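Local coordinates for protein 2-dehydropantoate 2-reductase (Porphyromonas gingivalis, PDB 2QYT) that probably catalyses the NADPH-dependent reduction of 2-dehydropantoate (ketopantoate) to (R)-pantoate, the second step of the route from 3-methyl-2-oxobutanoate, at residues A[101-106]-A[111-116]; A[125-130]-A[135-140]; A[161-166]-A[179-184]; A[200-205]-A[239-244]. All blocks are in the same frame, centred on the assembly; numbering follows the deposited sequence.

In the fold
The four contacts follow one another along the chain, each closing before the next opens. Contacts 1 and 2 lie with centres about 9 Å apart in the N-terminal Rossmann-type half: contact 1 packs the end of helix 96-103 on strand 111-115 of the parallel sheet, and contact 2 joins the end of helix 122-126 to the approach of strand 137-148. Contact 3, centred about 15 Å from contact 2, uses strand 158-164, the neighbour of 137-148 in the mixed sheet, and helix 172-183. Contact 4, in the helical C-terminal half, is centred about 18 Å from contact 2. Lys201 NZ and Val140 O join these halves, which in this family probably enclose the active-site cleft.

Contact 1 of 4, residues A[101-106]-A[111-116]; sequences AEIRPM and TKILPL
Ile103 and Ile113 meet tip to tip where the end of helix 96-103 lies on strand 111-115, an edge strand of the parallel Rossmann-type sheet. The two CD1 methyls are 3.8 Å apart and form the apolar part of the contact. In Ile113, CG1 stands opposite the carbonyl carbon (chi1 -56°) and CD1 continues outward in an extended chain; Ile103 sends its own CD1 forward to meet it. Met126 of helix 122-126 touches both isoleucines, and Phe89 of strand 86-89 also packs on Ile103, so this end is deeply enclosed. The other face of the helix turn is the solvent side: Arg104 and Pro105 are exposed, with the side chain of Arg104 directed away from the strand.

After Ile103 the chain passes through a short 3-10 turn, closed by the backbone bond from Met106 N to Ile103 O at 2.8 Å. The selenomethionine side chain of Met106 packs on Ile87 of strand 86-89 rather than on strand 111-115. Thr111 directs its side chain back at this turn, but its hydroxyl is engaged by Val84 O and Gly108 N; across the contact, OG1 stays 3.5 Å from Met106 O.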
loop_
_atom_site.group_PDB
_atom_site.type_symbol
_atom_site.label_atom_id
_atom_site.label_comp_id
_atom_site.label_asym_id
_atom_site.label_seq_id
_atom_site.Cartn_x
_atom_site.Cartn_y
_atom_site.Cartn_z
ATOM N N ALA A 101 -10.289 15.089 -0.286
ATOM C CA ALA A 101 -10.559 16.418 0.308
ATOM C C ALA A 101 -9.486 16.868 1.342
ATOM O O ALA A 101 -9.026 18.025 1.311
ATOM C CB ALA A 101 -11.935 16.459 0.905
ATOM N N GLU A 102 -9.045 15.936 2.192
ATOM C CA GLU A 102 -8.106 16.205 3.275
ATOM C C GLU A 102 -6.686 16.408 2.822
ATOM O O GLU A 102 -5.940 17.126 3.462
ATOM C CB GLU A 102 -8.096 15.051 4.283
ATOM C CG GLU A 102 -9.487 14.578 4.661
ATOM C CD GLU A 102 -9.998 15.184 5.924
ATOM O OE1 GLU A 102 -9.267 16.007 6.509
ATOM O OE2 GLU A 102 -11.133 14.836 6.334
ATOM N N ILE A 103 -6.275 15.764 1.745
ATOM C CA ILE A 103 -4.927 15.968 1.248
ATOM C C ILE A 103 -4.812 17.127 0.224
ATOM O O ILE A 103 -3.706 17.520 -0.130
ATOM C CB ILE A 103 -4.317 14.633 0.649
ATOM C CG1 ILE A 103 -4.989 14.281 -0.677
ATOM C CG2 ILE A 103 -4.371 13.474 1.695
ATOM C CD1 ILE A 103 -4.342 13.061 -1.414
ATOM N N ARG A 104 -5.937 17.635 -0.296
ATOM C CA ARG A 104 -5.893 18.717 -1.296
ATOM C C ARG A 104 -4.965 19.919 -0.946
ATOM O O ARG A 104 -4.243 20.436 -1.843
ATOM C CB ARG A 104 -7.302 19.231 -1.664
ATOM C CG ARG A 104 -8.016 18.393 -2.733
ATOM C CD ARG A 104 -9.248 19.098 -3.306
ATOM N NE ARG A 104 -9.926 18.255 -4.305
ATOM C CZ ARG A 104 -9.524 18.166 -5.570
ATOM N NH1 ARG A 104 -10.177 17.407 -6.424
ATOM N NH2 ARG A 104 -8.443 18.840 -5.974
ATOM N N PRO A 105 -4.979 20.386 0.315
ATOM C CA PRO A 105 -4.019 21.462 0.632
ATOM C C PRO A 105 -2.553 21.109 0.384
ATOM O O PRO A 105 -1.731 22.001 0.338
ATOM C CB PRO A 105 -4.282 21.752 2.121
ATOM C CG PRO A 105 -5.687 21.373 2.342
ATOM C CD PRO A 105 -5.841 20.090 1.470
HETATM N N MSE A 106 -2.223 19.835 0.197
HETATM C CA MSE A 106 -0.865 19.486 -0.122
HETATM C C MSE A 106 -0.594 19.302 -1.609
HETATM O O MSE A 106 0.531 19.038 -1.994
HETATM C CB MSE A 106 -0.395 18.252 0.685
HETATM C CG MSE A 106 -0.444 18.521 2.211
HETATM SE SE MSE A 106 0.190 17.035 3.238
HETATM C CE MSE A 106 -1.201 15.718 2.728
ATOM N N THR A 111 2.723 17.812 -7.830
ATOM C CA THR A 111 2.477 16.757 -6.843
ATOM C C THR A 111 2.100 15.447 -7.473
ATOM O O THR A 111 1.270 15.415 -8.390
ATOM C CB THR A 111 1.412 17.136 -5.809
ATOM O OG1 THR A 111 1.742 18.398 -5.267
ATOM C CG2 THR A 111 1.349 16.089 -4.656
ATOM N N LYS A 112 2.718 14.378 -6.972
ATOM C CA LYS A 112 2.381 12.988 -7.331
ATOM C C LYS A 112 1.981 12.247 -6.053
ATOM O O LYS A 112 2.618 12.401 -5.020
ATOM C CB LYS A 112 3.542 12.259 -8.008
ATOM C CG LYS A 112 4.136 12.975 -9.249
ATOM C CD LYS A 112 3.087 13.041 -10.363
ATOM C CE LYS A 112 3.616 13.666 -11.623
ATOM N NZ LYS A 112 3.964 15.054 -11.436
ATOM N N ILE A 113 0.897 11.493 -6.139
ATOM C CA ILE A 113 0.338 10.814 -5.019
ATOM C C ILE A 113 0.517 9.336 -5.267
ATOM O O ILE A 113 0.218 8.844 -6.376
ATOM C CB ILE A 113 -1.165 11.144 -4.842
ATOM C CG1 ILE A 113 -1.372 12.665 -4.734
ATOM C CG2 ILE A 113 -1.714 10.469 -3.620
ATOM C CD1 ILE A 113 -2.796 13.067 -4.874
ATOM N N LEU A 114 1.028 8.656 -4.230
ATOM C CA LEU A 114 1.237 7.212 -4.185
ATOM C C LEU A 114 0.374 6.556 -3.096
ATOM O O LEU A 114 0.734 6.599 -1.929
ATOM C CB LEU A 114 2.699 6.910 -3.831
ATOM C CG LEU A 114 3.618 6.327 -4.901
ATOM C CD1 LEU A 114 4.997 5.939 -4.367
ATOM C CD2 LEU A 114 2.887 5.123 -5.469
ATOM N N PRO A 115 -0.735 5.909 -3.484
ATOM C CA PRO A 115 -1.443 5.126 -2.492
ATOM C C PRO A 115 -0.693 3.808 -2.273
ATOM O O PRO A 115 -0.393 3.079 -3.241
ATOM C CB PRO A 115 -2.829 4.868 -3.149
ATOM C CG PRO A 115 -2.810 5.582 -4.485
ATOM C CD PRO A 115 -1.370 5.802 -4.817
ATOM N N LEU A 116 -0.361 3.504 -1.029
ATOM C CA LEU A 116 0.345 2.263 -0.745
ATOM C C LEU A 116 -0.556 1.179 -0.110
ATOM O O LEU A 116 -0.082 0.104 0.276
ATOM C CB LEU A 116 1.624 2.543 0.067
ATOM C CG LEU A 116 2.587 3.574 -0.583
ATOM C CD1 LEU A 116 3.671 3.996 0.388
ATOM C CD2 LEU A 116 3.174 3.058 -1.955
#

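Contact 2 of 4, residues A[125-130]-A[135-140]; sequences RMRTYL and VWKGCV
A helix-to-strand connection in the Rossmann-type half is closed here: the chain leaves helix 122-126, turns, and returns as Val135 and Trp136 just ahead of strand 137-148. Arg127 carries most of the contact. Its chain runs extended from CG to NE (chi2 178°), crossing the Val135 side chain obliquely, with CG 3.6 Å from Val135 CB. That path brings the guanidinium to the backbone carbonyl of Val135. NH2 donates to Val135 O at 2.8 Å in a bent bond, its N-H...O angle 137°, and NE adds a weak bond to the same oxygen at 3.1 Å. The NH2 donor also sits 27° out of the carbonyl plane.

Val135 also fills the inside of the turn. Its CG2 lies 4.0 Å from Leu130 CB, and its CG1 approaches Met126 CB at 4.1 Å; Leu130 in turn packs on Ile113 of strand 111-115. The Lys137 side chain crosses that of Arg127 at about a right angle, placing CE 3.8 Å from Arg127 NH2. Arg127 NH1 and Lys137 NZ are 4.6 Å apart, but Lys137 NZ makes salt bridges with Asp195 and Glu124. Those carboxylates probably offset the like charges, while one bond and one weak bond from Arg127 tie the turn to the backbone entering the strand.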
loop_
_atom_site.group_PDB
_atom_site.type_symbol
_atom_site.label_atom_id
_atom_site.label_comp_id
_atom_site.label_asym_id
_atom_site.label_seq_id
_atom_site.Cartn_x
_atom_site.Cartn_y
_atom_site.Cartn_z
ATOM N N ARG A 125 -9.642 4.733 -8.245
ATOM C CA ARG A 125 -10.587 5.400 -7.376
ATOM C C ARG A 125 -10.136 6.850 -7.130
ATOM O O ARG A 125 -10.875 7.801 -7.425
ATOM C CB ARG A 125 -10.761 4.597 -6.079
ATOM C CG ARG A 125 -11.489 3.222 -6.306
ATOM C CD ARG A 125 -11.643 2.391 -5.006
ATOM N NE ARG A 125 -12.331 3.124 -3.925
ATOM C CZ ARG A 125 -13.571 3.630 -4.010
ATOM N NH1 ARG A 125 -14.266 3.530 -5.145
ATOM N NH2 ARG A 125 -14.113 4.271 -2.970
HETATM N N MSE A 126 -8.900 7.000 -6.673
HETATM C CA MSE A 126 -8.317 8.297 -6.393
HETATM C C MSE A 126 -8.167 9.189 -7.632
HETATM O O MSE A 126 -8.147 10.411 -7.514
HETATM C CB MSE A 126 -6.974 8.119 -5.699
HETATM C CG MSE A 126 -7.115 7.548 -4.335
HETATM SE SE MSE A 126 -5.575 7.885 -3.214
HETATM C CE MSE A 126 -5.577 9.772 -3.390
ATOM N N ARG A 127 -8.055 8.576 -8.806
ATOM C CA ARG A 127 -8.050 9.329 -10.057
ATOM C C ARG A 127 -9.413 9.870 -10.496
ATOM O O ARG A 127 -9.520 10.470 -11.580
ATOM C CB ARG A 127 -7.483 8.494 -11.200
ATOM C CG ARG A 127 -6.013 8.388 -11.156
ATOM C CD ARG A 127 -5.481 7.492 -12.286
ATOM N NE ARG A 127 -4.121 7.073 -11.986
ATOM C CZ ARG A 127 -3.398 6.243 -12.726
ATOM N NH1 ARG A 127 -3.891 5.731 -13.844
ATOM N NH2 ARG A 127 -2.170 5.936 -12.347
ATOM N N THR A 128 -10.456 9.631 -9.698
ATOM C CA THR A 128 -11.792 10.091 -10.060
ATOM C C THR A 128 -11.761 11.623 -10.108
ATOM O O THR A 128 -12.182 12.215 -11.086
ATOM C CB THR A 128 -12.865 9.553 -9.083
ATOM O OG1 THR A 128 -12.976 8.153 -9.279
ATOM C CG2 THR A 128 -14.195 10.137 -9.344
ATOM N N TYR A 129 -11.214 12.243 -9.077
ATOM C CA TYR A 129 -11.286 13.703 -9.014
ATOM C C TYR A 129 -9.976 14.421 -9.265
ATOM O O TYR A 129 -9.958 15.661 -9.287
ATOM C CB TYR A 129 -11.857 14.175 -7.681
ATOM C CG TYR A 129 -13.168 13.548 -7.269
ATOM C CD1 TYR A 129 -14.379 13.950 -7.838
ATOM C CD2 TYR A 129 -13.193 12.572 -6.277
ATOM C CE1 TYR A 129 -15.571 13.399 -7.429
ATOM C CE2 TYR A 129 -14.374 12.013 -5.870
ATOM C CZ TYR A 129 -15.550 12.419 -6.429
ATOM O OH TYR A 129 -16.716 11.803 -5.988
ATOM N N LEU A 130 -8.898 13.643 -9.467
ATOM C CA LEU A 130 -7.552 14.184 -9.696
ATOM C C LEU A 130 -7.070 13.812 -11.096
ATOM O O LEU A 130 -7.460 12.774 -11.585
ATOM C CB LEU A 130 -6.574 13.634 -8.647
ATOM C CG LEU A 130 -6.982 14.051 -7.229
ATOM C CD1 LEU A 130 -6.319 13.227 -6.139
ATOM C CD2 LEU A 130 -6.803 15.640 -7.052
ATOM N N VAL A 135 -1.828 10.816 -9.934
ATOM C CA VAL A 135 -1.935 9.646 -9.064
ATOM C C VAL A 135 -1.140 8.499 -9.690
ATOM O O VAL A 135 -1.426 8.098 -10.792
ATOM C CB VAL A 135 -3.435 9.264 -8.792
ATOM C CG1 VAL A 135 -3.547 7.957 -7.975
ATOM C CG2 VAL A 135 -4.196 10.441 -8.130
ATOM N N TRP A 136 -0.111 8.021 -8.993
ATOM C CA TRP A 136 0.608 6.828 -9.408
ATOM C C TRP A 136 0.067 5.604 -8.653
ATOM O O TRP A 136 -0.789 5.742 -7.819
ATOM C CB TRP A 136 2.098 7.003 -9.141
ATOM C CG TRP A 136 2.800 8.060 -10.008
ATOM C CD1 TRP A 136 2.341 8.644 -11.183
ATOM C CD2 TRP A 136 4.110 8.576 -9.793
ATOM N NE1 TRP A 136 3.296 9.485 -11.683
ATOM C CE2 TRP A 136 4.379 9.481 -10.839
ATOM C CE3 TRP A 136 5.078 8.378 -8.789
ATOM C CZ2 TRP A 136 5.587 10.202 -10.918
ATOM C CZ3 TRP A 136 6.274 9.095 -8.867
ATOM C CH2 TRP A 136 6.510 9.997 -9.922
ATOM N N LYS A 137 0.539 4.412 -8.991
ATOM C CA LYS A 137 0.117 3.173 -8.352
ATOM C C LYS A 137 1.283 2.669 -7.534
ATOM O O LYS A 137 2.436 2.849 -7.919
ATOM C CB LYS A 137 -0.216 2.127 -9.408
ATOM C CG LYS A 137 -1.282 2.605 -10.341
ATOM C CD LYS A 137 -1.869 1.510 -11.175
ATOM C CE LYS A 137 -2.821 2.165 -12.160
ATOM N NZ LYS A 137 -3.338 1.209 -13.169
ATOM N N GLY A 138 0.987 2.046 -6.407
ATOM C CA GLY A 138 2.041 1.481 -5.581
ATOM C C GLY A 138 1.540 0.329 -4.745
ATOM O O GLY A 138 0.333 0.175 -4.557
ATOM N N CYS A 139 2.466 -0.528 -4.302
ATOM C CA CYS A 139 2.164 -1.508 -3.293
ATOM C C CYS A 139 3.426 -1.910 -2.535
ATOM O O CYS A 139 4.538 -1.871 -3.075
ATOM C CB CYS A 139 1.477 -2.737 -3.896
ATOM S SG CYS A 139 2.576 -3.778 -4.874
ATOM N N VAL A 140 3.253 -2.287 -1.269
ATOM C CA VAL A 140 4.386 -2.602 -0.377
ATOM C C VAL A 140 4.243 -4.021 0.146
ATOM O O VAL A 140 3.138 -4.541 0.222
ATOM C CB VAL A 140 4.534 -1.550 0.762
ATOM C CG1 VAL A 140 4.787 -0.163 0.184
ATOM C CG2 VAL A 140 3.311 -1.508 1.687
#

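Contact 3 of 4, residues A[161-166]-A[179-184]; sequences FYFGSG and ELLTAA
Strand 158-164 and helix 172-183 stand well apart in backbone terms, with the CA atoms of Phe161 and Leu181 9.0 Å from each other at the nearest approach. They are the first two elements of a beta-alpha-beta unit completed by strand 188-189, and the helix covers one side of the mixed sheet. Leu181 bridges the gap. Its CG lies opposite the carbonyl carbon (chi1 -70°), which sends the branched end out to the strand, where CD1 meets two phenylalanines.

Phe161 and Phe163, two residues apart on the strand, both direct their side chains at the helix; Tyr162 between them points away and stacks on Tyr197. Phe161 crosses the leucine at about a right angle, bringing CE2 to 3.5 Å from Leu181 CD1. The second leucine methyl, CD2, lies over a face of the same ring, 4.3 Å above its plane and displaced toward the rim. Phe163 approaches at a slant, and its side chain also packs on Leu177 and Ala178, about one helical turn earlier.

Both phenylalanines have neighbours beyond this pairing. Tyr23 of helix 18-33 meets Phe161 edge-to-face, while Leu114 of strand 111-115 touches the ring of Phe161 and CB of Phe163, linking the parallel and mixed sheets. At the Phe163 side of the shared methyl, CE2 stands 3.8 Å from Leu181 CD1.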
loop_
_atom_site.group_PDB
_atom_site.type_symbol
_atom_site.label_atom_id
_atom_site.label_comp_id
_atom_site.label_asym_id
_atom_site.label_seq_id
_atom_site.Cartn_x
_atom_site.Cartn_y
_atom_site.Cartn_z
ATOM N N PHE A 161 8.941 -2.103 -1.887
ATOM C CA PHE A 161 8.158 -0.930 -2.188
ATOM C C PHE A 161 8.229 -0.903 -3.711
ATOM O O PHE A 161 9.316 -0.746 -4.304
ATOM C CB PHE A 161 8.841 0.295 -1.553
ATOM C CG PHE A 161 8.101 1.624 -1.695
ATOM C CD1 PHE A 161 7.626 2.302 -0.552
ATOM C CD2 PHE A 161 7.973 2.251 -2.931
ATOM C CE1 PHE A 161 6.998 3.553 -0.663
ATOM C CE2 PHE A 161 7.323 3.497 -3.047
ATOM C CZ PHE A 161 6.846 4.148 -1.911
ATOM N N TYR A 162 7.070 -1.099 -4.343
ATOM C CA TYR A 162 6.928 -0.957 -5.800
ATOM C C TYR A 162 6.059 0.219 -6.155
ATOM O O TYR A 162 5.079 0.482 -5.485
ATOM C CB TYR A 162 6.282 -2.204 -6.398
ATOM C CG TYR A 162 7.081 -3.439 -6.205
ATOM C CD1 TYR A 162 8.092 -3.776 -7.102
ATOM C CD2 TYR A 162 6.817 -4.295 -5.136
ATOM C CE1 TYR A 162 8.840 -4.959 -6.929
ATOM C CE2 TYR A 162 7.553 -5.481 -4.968
ATOM C CZ TYR A 162 8.557 -5.792 -5.864
ATOM O OH TYR A 162 9.282 -6.928 -5.700
ATOM N N PHE A 163 6.384 0.929 -7.218
ATOM C CA PHE A 163 5.521 2.059 -7.604
ATOM C C PHE A 163 5.712 2.362 -9.062
ATOM O O PHE A 163 6.651 1.850 -9.672
ATOM C CB PHE A 163 5.833 3.295 -6.745
ATOM C CG PHE A 163 7.004 4.081 -7.245
ATOM C CD1 PHE A 163 6.799 5.209 -8.070
ATOM C CD2 PHE A 163 8.306 3.675 -6.936
ATOM C CE1 PHE A 163 7.890 5.952 -8.561
ATOM C CE2 PHE A 163 9.402 4.385 -7.424
ATOM C CZ PHE A 163 9.182 5.552 -8.241
ATOM N N GLY A 164 4.829 3.178 -9.622
ATOM C CA GLY A 164 4.960 3.597 -11.008
ATOM C C GLY A 164 3.751 4.285 -11.551
ATOM O O GLY A 164 2.670 4.177 -10.981
ATOM N N SER A 165 3.967 5.051 -12.640
ATOM C CA SER A 165 2.927 5.793 -13.378
ATOM C C SER A 165 2.040 4.891 -14.274
ATOM O O SER A 165 0.912 5.257 -14.607
ATOM C CB SER A 165 3.582 6.841 -14.295
ATOM O OG SER A 165 4.427 6.244 -15.301
ATOM N N GLY A 166 2.564 3.748 -14.690
ATOM C CA GLY A 166 1.872 2.903 -15.630
ATOM C C GLY A 166 2.304 3.162 -17.068
ATOM O O GLY A 166 2.217 2.261 -17.912
ATOM N N GLU A 179 15.322 6.996 -7.251
ATOM C CA GLU A 179 16.635 7.358 -6.693
ATOM C C GLU A 179 16.573 7.849 -5.271
ATOM O O GLU A 179 17.417 7.535 -4.432
ATOM C CB GLU A 179 17.251 8.481 -7.542
ATOM C CG GLU A 179 17.670 8.062 -8.932
ATOM C CD GLU A 179 18.652 9.056 -9.554
ATOM O OE1 GLU A 179 19.680 8.622 -10.103
ATOM O OE2 GLU A 179 18.413 10.286 -9.478
ATOM N N LEU A 180 15.564 8.653 -5.006
ATOM C CA LEU A 180 15.379 9.211 -3.703
ATOM C C LEU A 180 14.949 8.153 -2.639
ATOM O O LEU A 180 15.428 8.145 -1.500
ATOM C CB LEU A 180 14.353 10.318 -3.832
ATOM C CG LEU A 180 14.067 11.187 -2.638
ATOM C CD1 LEU A 180 13.492 12.482 -3.169
ATOM C CD2 LEU A 180 13.040 10.402 -1.835
ATOM N N LEU A 181 14.033 7.270 -3.019
ATOM C CA LEU A 181 13.655 6.149 -2.156
ATOM C C LEU A 181 14.841 5.202 -1.873
ATOM O O LEU A 181 15.037 4.745 -0.750
ATOM C CB LEU A 181 12.505 5.366 -2.806
ATOM C CG LEU A 181 11.130 6.032 -2.886
ATOM C CD1 LEU A 181 10.204 5.244 -3.805
ATOM C CD2 LEU A 181 10.500 6.307 -1.495
ATOM N N THR A 182 15.640 4.915 -2.879
ATOM C CA THR A 182 16.714 3.947 -2.655
ATOM C C THR A 182 17.915 4.597 -1.889
ATOM O O THR A 182 18.608 3.919 -1.120
ATOM C CB THR A 182 17.134 3.214 -3.965
ATOM O OG1 THR A 182 18.244 3.864 -4.543
ATOM C CG2 THR A 182 16.044 3.210 -5.004
ATOM N N ALA A 183 18.151 5.892 -2.113
ATOM C CA ALA A 183 19.070 6.679 -1.257
ATOM C C ALA A 183 18.672 6.703 0.238
ATOM O O ALA A 183 19.499 6.871 1.114
ATOM C CB ALA A 183 19.241 8.095 -1.816
ATOM N N ALA A 184 17.405 6.479 0.521
ATOM C CA ALA A 184 16.900 6.443 1.874
ATOM C C ALA A 184 16.933 5.030 2.370
ATOM O O ALA A 184 16.490 4.740 3.491
ATOM C CB ALA A 184 15.435 7.013 1.930
#

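Contact 4 of 4, residues A[200-205]-A[239-244]; sequences KKFMMI and ELFRAK
Phe241 of helix 227-244 reaches across to Phe202 and Met203 of helix 194-215, a helix-helix contact in the C-terminal half of the ketopantoate reductase fold. The CA atoms of Met203 and Phe241 are the nearest across the two segments, at 9.0 Å, and side chains alone close the distance.

The aromatic contact is between Phe202 and Phe241. These side chains cross at about a right angle and their rings meet obliquely, the far end of Phe241 leading, with CZ 3.6 Å from Phe202 CD2 and 4.0 Å from Phe202 CE2. Phe202 reaches this position because its CG stands opposite the backbone N (chi1 176°), whereas the Phe241 ring leaves its helix with CG opposite the carbonyl carbon (chi1 -79°).

A Met-aromatic contact supplies the second interaction. Selenomethionine Met203 and Phe241 slide past each other in opposite directions; the selenium atom SE is 4.9 Å from the centroid of the Phe241 ring and 30° off its normal. Ahead of the selenium, Met203 CG adds an apolar contact with Phe241 CD1 at 4.0 Å. Met203 thus comes to the Phe241 ring obliquely, its CG nearest to CD1 and CE1, and Phe202 obliquely at CE1 and CZ.

Other helices enclose the pair. Val290 of helix 288-296 touches Phe202 and also Leu240, the residue just before Phe241, while Leu256 of helix 252-262 packs on Met203. Lys201, next to Phe202, turns instead to the N-terminal half, where its NZ bonds to Asn118 and to Val140 O of strand 137-148.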
loop_
_atom_site.group_PDB
_atom_site.type_symbol
_atom_site.label_atom_id
_atom_site.label_comp_id
_atom_site.label_asym_id
_atom_site.label_seq_id
_atom_site.Cartn_x
_atom_site.Cartn_y
_atom_site.Cartn_z
ATOM N N LYS A 200 -1.086 -8.800 -8.603
ATOM C CA LYS A 200 -0.419 -9.923 -7.952
ATOM C C LYS A 200 -0.546 -9.860 -6.424
ATOM O O LYS A 200 -0.946 -10.845 -5.796
ATOM C CB LYS A 200 1.047 -10.054 -8.409
ATOM C CG LYS A 200 1.693 -11.404 -8.124
ATOM C CD LYS A 200 3.223 -11.318 -8.216
ATOM C CE LYS A 200 3.868 -10.804 -6.911
ATOM N NZ LYS A 200 4.874 -9.719 -7.134
ATOM N N LYS A 201 -0.256 -8.690 -5.843
ATOM C CA LYS A 201 -0.438 -8.460 -4.410
ATOM C C LYS A 201 -1.893 -8.691 -3.975
ATOM O O LYS A 201 -2.141 -9.395 -2.992
ATOM C CB LYS A 201 0.006 -7.034 -4.040
ATOM C CG LYS A 201 -0.294 -6.602 -2.607
ATOM C CD LYS A 201 0.921 -6.698 -1.726
ATOM C CE LYS A 201 0.559 -6.890 -0.258
ATOM N NZ LYS A 201 0.322 -5.574 0.348
ATOM N N PHE A 202 -2.840 -8.098 -4.699
ATOM C CA PHE A 202 -4.254 -8.161 -4.328
ATOM C C PHE A 202 -4.852 -9.585 -4.389
ATOM O O PHE A 202 -5.630 -9.979 -3.531
ATOM C CB PHE A 202 -5.115 -7.193 -5.166
ATOM C CG PHE A 202 -6.584 -7.310 -4.866
ATOM C CD1 PHE A 202 -7.140 -6.630 -3.764
ATOM C CD2 PHE A 202 -7.399 -8.138 -5.635
ATOM C CE1 PHE A 202 -8.485 -6.739 -3.450
ATOM C CE2 PHE A 202 -8.745 -8.286 -5.325
ATOM C CZ PHE A 202 -9.295 -7.581 -4.236
HETATM N N MSE A 203 -4.506 -10.332 -5.429
HETATM C CA MSE A 203 -4.977 -11.708 -5.593
HETATM C C MSE A 203 -4.549 -12.597 -4.417
HETATM O O MSE A 203 -5.388 -13.294 -3.842
HETATM C CB MSE A 203 -4.497 -12.281 -6.918
HETATM C CG MSE A 203 -5.205 -11.735 -8.145
HETATM SE SE MSE A 203 -4.338 -12.341 -9.814
HETATM C CE MSE A 203 -2.516 -12.511 -9.168
HETATM N N MSE A 204 -3.270 -12.520 -4.040
HETATM C CA MSE A 204 -2.710 -13.245 -2.902
HETATM C C MSE A 204 -3.438 -12.957 -1.587
HETATM O O MSE A 204 -3.804 -13.856 -0.838
HETATM C CB MSE A 204 -1.249 -12.849 -2.727
HETATM C CG MSE A 204 -0.327 -13.355 -3.807
HETATM SE SE MSE A 204 -0.126 -15.283 -3.733
HETATM C CE MSE A 204 0.558 -15.438 -1.897
ATOM N N ILE A 205 -3.620 -11.675 -1.298
ATOM C CA ILE A 205 -4.240 -11.274 -0.042
ATOM C C ILE A 205 -5.759 -11.442 -0.092
ATOM O O ILE A 205 -6.383 -11.737 0.915
ATOM C CB ILE A 205 -3.828 -9.859 0.384
ATOM C CG1 ILE A 205 -4.578 -9.446 1.651
ATOM C CG2 ILE A 205 -4.103 -8.880 -0.717
ATOM C CD1 ILE A 205 -4.226 -8.085 2.192
ATOM N N GLU A 239 -9.236 -15.684 -13.205
ATOM C CA GLU A 239 -10.242 -15.537 -14.263
ATOM C C GLU A 239 -10.832 -14.123 -14.285
ATOM O O GLU A 239 -11.003 -13.548 -15.362
ATOM C CB GLU A 239 -11.366 -16.571 -14.095
ATOM C CG GLU A 239 -12.293 -16.730 -15.305
ATOM C CD GLU A 239 -13.400 -17.761 -15.086
ATOM O OE1 GLU A 239 -13.503 -18.339 -13.971
ATOM O OE2 GLU A 239 -14.175 -17.989 -16.043
ATOM N N LEU A 240 -11.146 -13.586 -13.099
ATOM C CA LEU A 240 -11.680 -12.220 -12.965
ATOM C C LEU A 240 -10.750 -11.216 -13.636
ATOM O O LEU A 240 -11.169 -10.439 -14.500
ATOM C CB LEU A 240 -11.884 -11.822 -11.491
ATOM C CG LEU A 240 -12.355 -10.376 -11.194
ATOM C CD1 LEU A 240 -13.113 -10.311 -9.902
ATOM C CD2 LEU A 240 -11.244 -9.340 -11.157
ATOM N N PHE A 241 -9.487 -11.251 -13.222
ATOM C CA PHE A 241 -8.493 -10.322 -13.714
ATOM C C PHE A 241 -8.195 -10.546 -15.187
ATOM O O PHE A 241 -8.083 -9.580 -15.957
ATOM C CB PHE A 241 -7.244 -10.342 -12.825
ATOM C CG PHE A 241 -7.412 -9.544 -11.560
ATOM C CD1 PHE A 241 -8.038 -10.093 -10.447
ATOM C CD2 PHE A 241 -6.990 -8.226 -11.496
ATOM C CE1 PHE A 241 -8.232 -9.346 -9.285
ATOM C CE2 PHE A 241 -7.175 -7.472 -10.335
ATOM C CZ PHE A 241 -7.797 -8.043 -9.229
ATOM N N ARG A 242 -8.123 -11.818 -15.582
ATOM C CA ARG A 242 -7.957 -12.201 -16.988
ATOM C C ARG A 242 -9.064 -11.625 -17.871
ATOM O O ARG A 242 -8.867 -11.430 -19.069
ATOM C CB ARG A 242 -7.873 -13.723 -17.133
ATOM C CG ARG A 242 -6.937 -14.168 -18.242
ATOM C CD ARG A 242 -6.784 -15.672 -18.299
ATOM N NE ARG A 242 -6.037 -16.214 -17.162
ATOM C CZ ARG A 242 -6.499 -17.148 -16.334
ATOM N NH1 ARG A 242 -7.718 -17.657 -16.503
ATOM N NH2 ARG A 242 -5.736 -17.581 -15.335
ATOM N N ALA A 243 -10.213 -11.334 -17.262
ATOM C CA ALA A 243 -11.334 -10.719 -17.964
ATOM C C ALA A 243 -11.232 -9.195 -18.093
ATOM O O ALA A 243 -11.425 -8.659 -19.188
ATOM C CB ALA A 243 -12.651 -11.115 -17.311
ATOM N N LYS A 244 -10.929 -8.500 -16.994
ATOM C CA LYS A 244 -10.992 -7.025 -16.993
ATOM C C LYS A 244 -9.746 -6.297 -17.475
ATOM O O LYS A 244 -9.867 -5.308 -18.202
ATOM C CB LYS A 244 -11.479 -6.457 -15.648
ATOM C CG LYS A 244 -10.579 -6.693 -14.438
ATOM C CD LYS A 244 -11.032 -5.855 -13.248
ATOM C CE LYS A 244 -10.982 -4.355 -13.557
ATOM N NZ LYS A 244 -11.425 -3.529 -12.400
#